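PDB 1R2J: protein FkbI from Streptomyces hygroscopicus, which binds FAD and probably acts as an acyl-ACP dehydrogenase of the acyl-CoA dehydrogenase family in making the methoxymalonyl extender unit of the polyketide FK520. Local coordinates for residues Leu106-Phe111 with Asp150-Phe155; Thr144-Ala149 with Gly190-His195; Val165-Ala170 with Ala205-Ser210. All coordinates share one frame; numbering follows the deposited sequence.

Overall arrangement
All three contacts belong to the beta-rich middle region of an acyl-CoA dehydrogenase fold. Interaction 1 pairs strand 107-110 with strand 151-156, and strand 164-169, which carries interaction 3, completes that mixed sheet; the two contacts have centres about 9 Å apart and follow one another along the chain. Interaction 2 joins the loop leading into strand 151-156 to the start of strand 192-196, in the second, antiparallel sheet. Its centre is about 8 Å from that of interaction 1, and the segments of the two alternate in sequence. Interactions 1 and 2 grip the flavin, whereas interaction 3, about 17 Å from interaction 2 between centres, lies at the sheet's other edge, away from flavin-bearing strand 107-110.

Interaction 1: Leu106-Phe111 with Asp150-Phe155; sequences LAAVGF and DHLVVF. With FAD (flavin-adenine dinucleotide), chain B.
Phe111 CG is wedged between its own backbone N and carbonyl carbon (chi1 43°), which carries its ring to FAD O2, and Phe155 CG lies anti to its carbonyl carbon (chi1 -84°), so that Val109 CG1 meets the Phe155 ring in plane at its edge. Backbone pairing in this parallel strand pair, part of the middle domain's mixed sheet, brings the CB atoms of Phe111 and Phe155 to 3.8 Å. FAD O2 stands 3.0 Å above the plane of the Phe111 ring, over its centre. An alanine at Phe111 takes away the ring under FAD O2, and the pyrimidine end of the flavin would probably be less firmly held from that side. Phe111 N also bonds to FAD O2, while FAD N3 donates to Val109 O: backbone groups on either side of Gly110 read the pyrimidine edge. Between the strands, Ala108 and Gly110 each donate and accept in regular parallel fashion. At the other end Leu106 O takes two donors: His151 N in the carbonyl plane, and Asp150 N at 2.6 Å from above it. Asp150 returns the grip, its OD1 using the anti lone pair to accept from Leu106 N at 3.0 Å.

Interaction 2: Thr144-Ala149 with Gly190-His195; sequences TAAAYA and GHADLH. With FAD (flavin-adenine dinucleotide), chain B.
The imidazole of His191 meets Thr144 at its edge, where Thr144 OG1 lies in the ring plane, 3.6 Å from His191 ND1. That approach is not a hydrogen bond, and ND1, buried here, has no polar partner in the model; the other nitrogen, NE2, is bound to the carbonyl O of Cys186. Obliquely to the same ring comes the dimethylbenzene end of the flavin, with FAD C7M 3.4 Å from His191 CE1. The Tyr148 ring also meets its partner obliquely: its CE2 reaches Gly190 CA at 3.6 Å, while the phenol oxygen is hydrogen-bonded to Ala188 O and Leu25 N, outside the two segments. A side chain at Gly190 would collide with this ring, and the positive phi of the residue independently suits glycine. Gly190 O accepts a nearly straight bond from Ala147 N (3.1 Å, 168° at the hydrogen), tying the turn at Ala145-Tyr148, closed by Tyr148 N to Ala145 O, to the loop just before strand 192-196. Nearby, Ala146 CB packs against Ala192 CB and Leu194 CD2, a small apolar patch linking the turn to the strand. Thr144 carries the polar work: with OG1 beside its own backbone N (chi1 -63°), both donors face the flavin, OG1 giving its proton to FAD N5 at 2.6 Å and Thr144 N bonding to FAD O4 at 2.9 Å. Backbone and side chain of one residue thus fix the N5-O4 edge of the isoalloxazine, in the flavin-binding site of an acyl-CoA dehydrogenase middle domain.

Interaction 3: Val165-Ala170 with Ala205-Ser210; sequences VVVVPA and AVLAGS
Leu207 reaches across Val165 from its CB outward. CB lies 3.8 Å from Val165 O, and CG remains near that same oxygen. At the tip the branches part: Leu207 CD1 meets Val165 CG1 at 4.0 Å and approaches its CB, the two side chains crossing obliquely, whereas CD2 makes a looser contact with Val167 CG2. The leucine therefore spans two valines that lie two positions apart on the strand. Its backbone is fastened to the first of them, Leu207 N donating to Val165 O at 3.0 Å.

The neighbouring residues of segment 205-210 extend the attachment. Ala205 O accepts from Val167 N in a nearly straight bond (176° at the hydrogen), although the donor stands well above the carbonyl plane. These two bonds flank a single bridge between Val166 and Val206. Side chains fill in there: Val166 puts CG1 anti to its backbone N (chi1 -171°) and uses the two branches separately, CG1 against Ala205 CB and CG2 against Val206 CG2, the latter pair 3.7 Å apart.

Beyond Leu207 the chain folds through a type II beta turn that closes at Ser210, with glycine at the position of positive phi. Ser210 OG has two roles, donating to Leu207 O at 2.7 Å and accepting from Val165 N at 2.9 Å. The hydroxyl consequently braces the turn internally and joins it to the strand.

Strand 164-169 lies between this segment and strand 151-156, where Val165 also touches Val153 and Phe155. Val166 and Val206 both pack on Val127 of strand 126-130, while helix 91-100 meets Val167 through Phe97 and Leu207 through Gln93.

Interaction 1: Leu106-Phe111 with Asp150-Phe155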
loop_
_atom_site.group_PDB
_atom_site.type_symbol
_atom_site.label_atom_id
_atom_site.label_comp_id
_atom_site.label_asym_id
_atom_site.label_seq_id
_atom_site.Cartn_x
_atom_site.Cartn_y
_atom_site.Cartn_z
ATOM N N LEU A 106 -14.608 3.507 2.270
ATOM C CA LEU A 106 -13.260 3.707 1.753
ATOM C C LEU A 106 -12.519 4.796 2.534
ATOM O O LEU A 106 -13.096 5.832 2.885
ATOM C CB LEU A 106 -13.317 4.095 0.274
ATOM C CG LEU A 106 -13.810 3.040 -0.722
ATOM C CD1 LEU A 106 -15.267 2.737 -0.442
ATOM C CD2 LEU A 106 -13.627 3.528 -2.146
ATOM N N ALA A 107 -11.241 4.551 2.804
ATOM C CA ALA A 107 -10.418 5.516 3.520
ATOM C C ALA A 107 -9.039 5.594 2.894
ATOM O O ALA A 107 -8.633 4.706 2.143
ATOM C CB ALA A 107 -10.296 5.128 4.971
ATOM N N ALA A 108 -8.326 6.672 3.194
ATOM C CA ALA A 108 -6.980 6.871 2.680
ATOM C C ALA A 108 -6.188 7.426 3.850
ATOM O O ALA A 108 -6.770 7.887 4.831
ATOM C CB ALA A 108 -6.992 7.869 1.515
ATOM N N VAL A 109 -4.866 7.375 3.755
ATOM C CA VAL A 109 -4.015 7.874 4.824
ATOM C C VAL A 109 -3.010 8.866 4.245
ATOM O O VAL A 109 -2.176 8.497 3.428
ATOM C CB VAL A 109 -3.247 6.716 5.489
ATOM C CG1 VAL A 109 -2.558 7.205 6.753
ATOM C CG2 VAL A 109 -4.199 5.569 5.789
ATOM N N GLY A 110 -3.093 10.122 4.672
ATOM C CA GLY A 110 -2.180 11.130 4.167
ATOM C C GLY A 110 -1.322 11.760 5.246
ATOM O O GLY A 110 -1.830 12.372 6.187
ATOM N N PHE A 111 -0.012 11.597 5.118
ATOM C CA PHE A 111 0.928 12.174 6.069
ATOM C C PHE A 111 2.004 12.946 5.316
ATOM O O PHE A 111 2.549 13.934 5.810
ATOM C CB PHE A 111 1.553 11.078 6.947
ATOM C CG PHE A 111 1.953 9.832 6.193
ATOM C CD1 PHE A 111 3.179 9.752 5.544
ATOM C CD2 PHE A 111 1.090 8.741 6.127
ATOM C CE1 PHE A 111 3.543 8.594 4.835
ATOM C CE2 PHE A 111 1.439 7.583 5.424
ATOM C CZ PHE A 111 2.668 7.508 4.776
ATOM N N ASP A 150 -13.985 7.965 1.597
ATOM C CA ASP A 150 -15.082 8.635 2.283
ATOM C C ASP A 150 -14.398 9.280 3.486
ATOM O O ASP A 150 -14.762 10.370 3.918
ATOM C CB ASP A 150 -16.123 7.641 2.813
ATOM C CG ASP A 150 -16.852 6.899 1.716
ATOM O OD1 ASP A 150 -16.486 5.737 1.444
ATOM O OD2 ASP A 150 -17.795 7.474 1.127
ATOM N N HIS A 151 -13.396 8.583 4.015
ATOM C CA HIS A 151 -12.651 9.049 5.176
ATOM C C HIS A 151 -11.192 9.336 4.851
ATOM O O HIS A 151 -10.536 8.569 4.143
ATOM C CB HIS A 151 -12.697 8.003 6.293
ATOM C CG HIS A 151 -14.078 7.689 6.775
ATOM N ND1 HIS A 151 -14.918 8.647 7.302
ATOM C CD2 HIS A 151 -14.764 6.523 6.813
ATOM C CE1 HIS A 151 -16.063 8.084 7.643
ATOM N NE2 HIS A 151 -15.996 6.795 7.356
ATOM N N LEU A 152 -10.686 10.445 5.378
ATOM C CA LEU A 152 -9.296 10.809 5.164
ATOM C C LEU A 152 -8.603 10.823 6.515
ATOM O O LEU A 152 -8.915 11.649 7.375
ATOM C CB LEU A 152 -9.187 12.182 4.495
ATOM C CG LEU A 152 -9.535 12.291 3.002
ATOM C CD1 LEU A 152 -8.665 11.331 2.198
ATOM C CD2 LEU A 152 -10.990 11.974 2.775
ATOM N N VAL A 153 -7.685 9.883 6.709
ATOM C CA VAL A 153 -6.943 9.784 7.958
ATOM C C VAL A 153 -5.730 10.686 7.807
ATOM O O VAL A 153 -4.748 10.330 7.151
ATOM C CB VAL A 153 -6.511 8.337 8.216
ATOM C CG1 VAL A 153 -5.840 8.221 9.578
ATOM C CG2 VAL A 153 -7.726 7.433 8.147
ATOM N N VAL A 154 -5.813 11.860 8.425
ATOM C CA VAL A 154 -4.766 12.872 8.326
ATOM C C VAL A 154 -3.852 13.037 9.537
ATOM O O VAL A 154 -4.314 13.132 10.678
ATOM C CB VAL A 154 -5.403 14.245 7.998
ATOM C CG1 VAL A 154 -4.339 15.318 7.853
ATOM C CG2 VAL A 154 -6.210 14.131 6.730
ATOM N N PHE A 155 -2.551 13.082 9.263
ATOM C CA PHE A 155 -1.528 13.265 10.288
ATOM C C PHE A 155 -1.162 14.745 10.319
ATOM O O PHE A 155 -1.209 15.423 9.288
ATOM C CB PHE A 155 -0.277 12.445 9.954
ATOM C CG PHE A 155 -0.344 11.011 10.409
ATOM C CD1 PHE A 155 0.229 10.625 11.612
ATOM C CD2 PHE A 155 -0.973 10.050 9.633
ATOM C CE1 PHE A 155 0.178 9.303 12.034
ATOM C CE2 PHE A 155 -1.028 8.724 10.047
ATOM C CZ PHE A 155 -0.450 8.351 11.249
HETATM P PA FAD B . 12.559 12.847 -1.006
HETATM O O1A FAD B . 11.918 12.235 0.151
HETATM O O2A FAD B . 12.429 14.191 -1.672
HETATM O O5B FAD B . 13.098 11.908 -2.086
HETATM C C5B FAD B . 14.427 11.784 -1.768
HETATM C C4B FAD B . 15.288 10.884 -2.585
HETATM O O4B FAD B . 16.434 11.162 -1.704
HETATM C C3B FAD B . 14.881 9.471 -2.309
HETATM O O3B FAD B . 15.433 8.652 -3.287
HETATM C C2B FAD B . 15.407 9.182 -0.984
HETATM O O2B FAD B . 15.671 7.812 -0.586
HETATM C C1B FAD B . 16.693 10.054 -0.880
HETATM N N9A FAD B . 16.905 10.506 0.456
HETATM C C8A FAD B . 16.197 11.441 1.257
HETATM N N7A FAD B . 16.666 11.611 2.457
HETATM C C5A FAD B . 17.757 10.767 2.521
HETATM C C6A FAD B . 18.689 10.483 3.524
HETATM N N6A FAD B . 18.659 11.069 4.728
HETATM N N1A FAD B . 19.679 9.559 3.248
HETATM C C2A FAD B . 19.742 8.948 2.042
HETATM N N3A FAD B . 18.863 9.164 0.977
HETATM C C4A FAD B . 17.892 10.128 1.367
HETATM N N1 FAD B . 2.407 9.405 0.951
HETATM C C2 FAD B . 1.400 9.356 1.918
HETATM O O2 FAD B . 1.453 10.031 2.963
HETATM N N3 FAD B . 0.300 8.536 1.708
HETATM C C4 FAD B . 0.096 7.726 0.561
HETATM O O4 FAD B . -0.950 7.016 0.469
HETATM C C4X FAD B . 1.091 7.808 -0.388
HETATM N N5 FAD B . 0.885 7.001 -1.588
HETATM C C5X FAD B . 1.862 7.074 -2.604
HETATM C C6 FAD B . 1.736 6.344 -3.816
HETATM C C7 FAD B . 2.670 6.412 -4.893
HETATM C C7M FAD B . 2.446 5.594 -6.163
HETATM C C8 FAD B . 3.793 7.273 -4.744
HETATM C C8M FAD B . 4.849 7.472 -5.816
HETATM C C9 FAD B . 3.972 7.984 -3.585
HETATM C C9A FAD B . 3.045 7.896 -2.482
HETATM N N10 FAD B . 3.192 8.657 -1.208
HETATM C C10 FAD B . 2.236 8.640 -0.185
HETATM C "C1'" FAD B . 4.425 9.318 -1.248
HETATM C "C2'" FAD B . 5.623 8.403 -0.621
HETATM O "O2'" FAD B . 5.419 8.690 0.792
HETATM C "C3'" FAD B . 6.815 9.071 -1.026
HETATM O "O3'" FAD B . 7.497 8.241 -1.999
HETATM C "C4'" FAD B . 8.040 9.563 -0.217
HETATM O "O4'" FAD B . 7.867 10.285 0.973
HETATM C "C5'" FAD B . 8.533 10.407 -1.294
HETATM O "O5'" FAD B . 9.123 11.600 -0.876
HETATM P P FAD B . 9.511 12.625 -2.074
HETATM O O1P FAD B . 9.192 13.190 -0.852
HETATM O O2P FAD B . 9.921 14.069 -2.471
HETATM O O3P FAD B . 11.070 12.780 -1.640
#

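Interaction 2: Thr144-Ala149 with Gly190-His195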
loop_
_atom_site.group_PDB
_atom_site.type_symbol
_atom_site.label_atom_id
_atom_site.label_comp_id
_atom_site.label_asym_id
_atom_site.label_seq_id
_atom_site.Cartn_x
_atom_site.Cartn_y
_atom_site.Cartn_z
ATOM N N THR A 144 -2.708 7.974 -1.576
ATOM C CA THR A 144 -3.282 6.837 -2.293
ATOM C C THR A 144 -4.757 6.597 -1.980
ATOM O O THR A 144 -5.172 6.667 -0.823
ATOM C CB THR A 144 -2.520 5.536 -1.974
ATOM O OG1 THR A 144 -1.165 5.653 -2.421
ATOM C CG2 THR A 144 -3.184 4.351 -2.674
ATOM N N ALA A 145 -5.530 6.304 -3.027
ATOM C CA ALA A 145 -6.961 6.027 -2.918
ATOM C C ALA A 145 -7.802 7.218 -2.446
ATOM O O ALA A 145 -9.018 7.095 -2.272
ATOM C CB ALA A 145 -7.186 4.837 -1.988
ATOM N N ALA A 146 -7.167 8.368 -2.242
ATOM C CA ALA A 146 -7.891 9.549 -1.775
ATOM C C ALA A 146 -9.053 9.941 -2.692
ATOM O O ALA A 146 -10.062 10.472 -2.233
ATOM C CB ALA A 146 -6.928 10.727 -1.619
ATOM N N ALA A 147 -8.915 9.678 -3.987
ATOM C CA ALA A 147 -9.964 10.021 -4.944
ATOM C C ALA A 147 -11.214 9.164 -4.762
ATOM O O ALA A 147 -12.261 9.464 -5.332
ATOM C CB ALA A 147 -9.435 9.875 -6.371
ATOM N N TYR A 148 -11.100 8.103 -3.962
ATOM C CA TYR A 148 -12.217 7.193 -3.722
ATOM C C TYR A 148 -12.708 7.217 -2.281
ATOM O O TYR A 148 -13.831 6.805 -1.996
ATOM C CB TYR A 148 -11.811 5.741 -4.011
ATOM C CG TYR A 148 -11.150 5.482 -5.342
ATOM C CD1 TYR A 148 -11.831 5.694 -6.537
ATOM C CD2 TYR A 148 -9.841 5.006 -5.402
ATOM C CE1 TYR A 148 -11.221 5.440 -7.765
ATOM C CE2 TYR A 148 -9.224 4.748 -6.625
ATOM C CZ TYR A 148 -9.920 4.966 -7.799
ATOM O OH TYR A 148 -9.318 4.701 -9.007
ATOM N N ALA A 149 -11.859 7.687 -1.377
ATOM C CA ALA A 149 -12.168 7.684 0.047
ATOM C C ALA A 149 -13.342 8.507 0.564
ATOM O O ALA A 149 -13.656 9.582 0.048
ATOM C CB ALA A 149 -10.911 8.059 0.836
ATOM N N GLY A 190 -5.953 5.992 -7.679
ATOM C CA GLY A 190 -6.617 7.197 -7.211
ATOM C C GLY A 190 -5.798 8.124 -6.329
ATOM O O GLY A 190 -6.303 8.625 -5.328
ATOM N N HIS A 191 -4.543 8.361 -6.697
ATOM C CA HIS A 191 -3.666 9.248 -5.932
ATOM C C HIS A 191 -4.208 10.667 -6.034
ATOM O O HIS A 191 -4.703 11.072 -7.078
ATOM C CB HIS A 191 -2.249 9.235 -6.515
ATOM C CG HIS A 191 -1.722 7.862 -6.785
ATOM N ND1 HIS A 191 -1.344 6.999 -5.781
ATOM C CD2 HIS A 191 -1.558 7.185 -7.944
ATOM C CE1 HIS A 191 -0.973 5.847 -6.308
ATOM N NE2 HIS A 191 -1.094 5.934 -7.620
ATOM N N ALA A 192 -4.111 11.429 -4.955
ATOM C CA ALA A 192 -4.590 12.800 -4.990
ATOM C C ALA A 192 -4.015 13.611 -3.844
ATOM O O ALA A 192 -3.762 13.078 -2.766
ATOM C CB ALA A 192 -6.112 12.812 -4.932
ATOM N N ASP A 193 -3.786 14.898 -4.089
ATOM C CA ASP A 193 -3.271 15.774 -3.051
ATOM C C ASP A 193 -4.482 16.228 -2.247
ATOM O O ASP A 193 -5.596 16.287 -2.773
ATOM C CB ASP A 193 -2.570 16.999 -3.651
ATOM C CG ASP A 193 -1.378 16.632 -4.525
ATOM O OD1 ASP A 193 -0.742 15.583 -4.276
ATOM O OD2 ASP A 193 -1.067 17.405 -5.456
ATOM N N LEU A 194 -4.264 16.548 -0.979
ATOM C CA LEU A 194 -5.345 16.995 -0.117
ATOM C C LEU A 194 -5.147 18.453 0.291
ATOM O O LEU A 194 -4.112 18.822 0.847
ATOM C CB LEU A 194 -5.411 16.123 1.141
ATOM C CG LEU A 194 -5.483 14.609 0.943
ATOM C CD1 LEU A 194 -5.567 13.917 2.300
ATOM C CD2 LEU A 194 -6.686 14.262 0.080
ATOM N N HIS A 195 -6.140 19.282 0.004
ATOM C CA HIS A 195 -6.080 20.688 0.376
ATOM C C HIS A 195 -7.038 20.870 1.544
ATOM O O HIS A 195 -8.251 20.724 1.394
ATOM C CB HIS A 195 -6.500 21.557 -0.806
ATOM C CG HIS A 195 -5.704 21.299 -2.047
ATOM N ND1 HIS A 195 -4.384 21.674 -2.175
ATOM C CD2 HIS A 195 -6.035 20.684 -3.207
ATOM C CE1 HIS A 195 -3.937 21.301 -3.360
ATOM N NE2 HIS A 195 -4.918 20.698 -4.006
HETATM P PA FAD B . 12.559 12.847 -1.006
HETATM O O1A FAD B . 11.918 12.235 0.151
HETATM O O2A FAD B . 12.429 14.191 -1.672
HETATM O O5B FAD B . 13.098 11.908 -2.086
HETATM C C5B FAD B . 14.427 11.784 -1.768
HETATM C C4B FAD B . 15.288 10.884 -2.585
HETATM O O4B FAD B . 16.434 11.162 -1.704
HETATM C C3B FAD B . 14.881 9.471 -2.309
HETATM O O3B FAD B . 15.433 8.652 -3.287
HETATM C C2B FAD B . 15.407 9.182 -0.984
HETATM O O2B FAD B . 15.671 7.812 -0.586
HETATM C C1B FAD B . 16.693 10.054 -0.880
HETATM N N9A FAD B . 16.905 10.506 0.456
HETATM C C8A FAD B . 16.197 11.441 1.257
HETATM N N7A FAD B . 16.666 11.611 2.457
HETATM C C5A FAD B . 17.757 10.767 2.521
HETATM C C6A FAD B . 18.689 10.483 3.524
HETATM N N6A FAD B . 18.659 11.069 4.728
HETATM N N1A FAD B . 19.679 9.559 3.248
HETATM C C2A FAD B . 19.742 8.948 2.042
HETATM N N3A FAD B . 18.863 9.164 0.977
HETATM C C4A FAD B . 17.892 10.128 1.367
HETATM N N1 FAD B . 2.407 9.405 0.951
HETATM C C2 FAD B . 1.400 9.356 1.918
HETATM O O2 FAD B . 1.453 10.031 2.963
HETATM N N3 FAD B . 0.300 8.536 1.708
HETATM C C4 FAD B . 0.096 7.726 0.561
HETATM O O4 FAD B . -0.950 7.016 0.469
HETATM C C4X FAD B . 1.091 7.808 -0.388
HETATM N N5 FAD B . 0.885 7.001 -1.588
HETATM C C5X FAD B . 1.862 7.074 -2.604
HETATM C C6 FAD B . 1.736 6.344 -3.816
HETATM C C7 FAD B . 2.670 6.412 -4.893
HETATM C C7M FAD B . 2.446 5.594 -6.163
HETATM C C8 FAD B . 3.793 7.273 -4.744
HETATM C C8M FAD B . 4.849 7.472 -5.816
HETATM C C9 FAD B . 3.972 7.984 -3.585
HETATM C C9A FAD B . 3.045 7.896 -2.482
HETATM N N10 FAD B . 3.192 8.657 -1.208
HETATM C C10 FAD B . 2.236 8.640 -0.185
HETATM C "C1'" FAD B . 4.425 9.318 -1.248
HETATM C "C2'" FAD B . 5.623 8.403 -0.621
HETATM O "O2'" FAD B . 5.419 8.690 0.792
HETATM C "C3'" FAD B . 6.815 9.071 -1.026
HETATM O "O3'" FAD B . 7.497 8.241 -1.999
HETATM C "C4'" FAD B . 8.040 9.563 -0.217
HETATM O "O4'" FAD B . 7.867 10.285 0.973
HETATM C "C5'" FAD B . 8.533 10.407 -1.294
HETATM O "O5'" FAD B . 9.123 11.600 -0.876
HETATM P P FAD B . 9.511 12.625 -2.074
HETATM O O1P FAD B . 9.192 13.190 -0.852
HETATM O O2P FAD B . 9.921 14.069 -2.471
HETATM O O3P FAD B . 11.070 12.780 -1.640
#

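Interaction 3: Val165-Ala170 with Ala205-Ser210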
loop_
_atom_site.group_PDB
_atom_site.type_symbol
_atom_site.label_atom_id
_atom_site.label_comp_id
_atom_site.label_asym_id
_atom_site.label_seq_id
_atom_site.Cartn_x
_atom_site.Cartn_y
_atom_site.Cartn_z
ATOM N N VAL A 165 -3.614 12.634 14.883
ATOM C CA VAL A 165 -4.212 12.007 13.710
ATOM C C VAL A 165 -5.714 12.255 13.715
ATOM O O VAL A 165 -6.386 11.971 14.705
ATOM C CB VAL A 165 -3.955 10.489 13.705
ATOM C CG1 VAL A 165 -4.408 9.894 12.387
ATOM C CG2 VAL A 165 -2.478 10.211 13.945
ATOM N N VAL A 166 -6.235 12.777 12.606
ATOM C CA VAL A 166 -7.661 13.081 12.497
ATOM C C VAL A 166 -8.351 12.408 11.313
ATOM O O VAL A 166 -7.846 12.430 10.188
ATOM C CB VAL A 166 -7.893 14.608 12.377
ATOM C CG1 VAL A 166 -9.383 14.932 12.500
ATOM C CG2 VAL A 166 -7.106 15.333 13.448
ATOM N N VAL A 167 -9.508 11.804 11.574
ATOM C CA VAL A 167 -10.288 11.152 10.524
ATOM C C VAL A 167 -11.246 12.219 10.005
ATOM O O VAL A 167 -12.192 12.604 10.695
ATOM C CB VAL A 167 -11.096 9.957 11.077
ATOM C CG1 VAL A 167 -11.921 9.326 9.966
ATOM C CG2 VAL A 167 -10.149 8.929 11.689
ATOM N N VAL A 168 -10.982 12.699 8.794
ATOM C CA VAL A 168 -11.782 13.748 8.174
ATOM C C VAL A 168 -12.679 13.264 7.036
ATOM O O VAL A 168 -12.213 12.608 6.104
ATOM C CB VAL A 168 -10.869 14.860 7.604
ATOM C CG1 VAL A 168 -11.704 16.045 7.157
ATOM C CG2 VAL A 168 -9.838 15.277 8.643
ATOM N N PRO A 169 -13.984 13.580 7.100
ATOM C CA PRO A 169 -14.904 13.160 6.038
ATOM C C PRO A 169 -14.506 13.876 4.748
ATOM O O PRO A 169 -14.300 15.091 4.741
ATOM C CB PRO A 169 -16.263 13.624 6.557
ATOM C CG PRO A 169 -16.098 13.545 8.052
ATOM C CD PRO A 169 -14.727 14.151 8.238
ATOM N N ALA A 170 -14.400 13.119 3.663
ATOM C CA ALA A 170 -14.000 13.664 2.369
ATOM C C ALA A 170 -14.846 14.836 1.878
ATOM O O ALA A 170 -14.387 15.639 1.064
ATOM C CB ALA A 170 -14.010 12.556 1.322
ATOM N N ALA A 205 -13.253 13.085 16.232
ATOM C CA ALA A 205 -12.589 12.677 15.002
ATOM C C ALA A 205 -11.102 12.500 15.251
ATOM O O ALA A 205 -10.439 11.729 14.560
ATOM C CB ALA A 205 -12.812 13.715 13.917
ATOM N N VAL A 206 -10.582 13.218 16.242
ATOM C CA VAL A 206 -9.167 13.133 16.583
ATOM C C VAL A 206 -8.908 11.916 17.457
ATOM O O VAL A 206 -9.302 11.875 18.621
ATOM C CB VAL A 206 -8.704 14.391 17.328
ATOM C CG1 VAL A 206 -7.210 14.332 17.571
ATOM C CG2 VAL A 206 -9.063 15.624 16.518
ATOM N N LEU A 207 -8.233 10.926 16.887
ATOM C CA LEU A 207 -7.932 9.692 17.601
ATOM C C LEU A 207 -7.243 9.936 18.939
ATOM O O LEU A 207 -6.444 10.860 19.081
ATOM C CB LEU A 207 -7.064 8.788 16.723
ATOM C CG LEU A 207 -7.713 8.300 15.420
ATOM C CD1 LEU A 207 -6.695 7.524 14.603
ATOM C CD2 LEU A 207 -8.927 7.435 15.730
ATOM N N ALA A 208 -7.569 9.106 19.923
ATOM C CA ALA A 208 -6.978 9.213 21.250
ATOM C C ALA A 208 -5.507 8.842 21.130
ATOM O O ALA A 208 -5.129 8.032 20.284
ATOM C CB ALA A 208 -7.683 8.271 22.219
ATOM N N GLY A 209 -4.671 9.422 21.977
ATOM C CA GLY A 209 -3.257 9.113 21.875
ATOM C C GLY A 209 -2.615 10.004 20.829
ATOM O O GLY A 209 -1.455 9.821 20.466
ATOM N N SER A 210 -3.386 10.969 20.336
ATOM C CA SER A 210 -2.894 11.925 19.354
ATOM C C SER A 210 -2.022 12.959 20.063
ATOM O O SER A 210 -1.947 14.109 19.638
ATOM C CB SER A 210 -4.056 12.651 18.668
ATOM O OG SER A 210 -4.552 11.929 17.557
#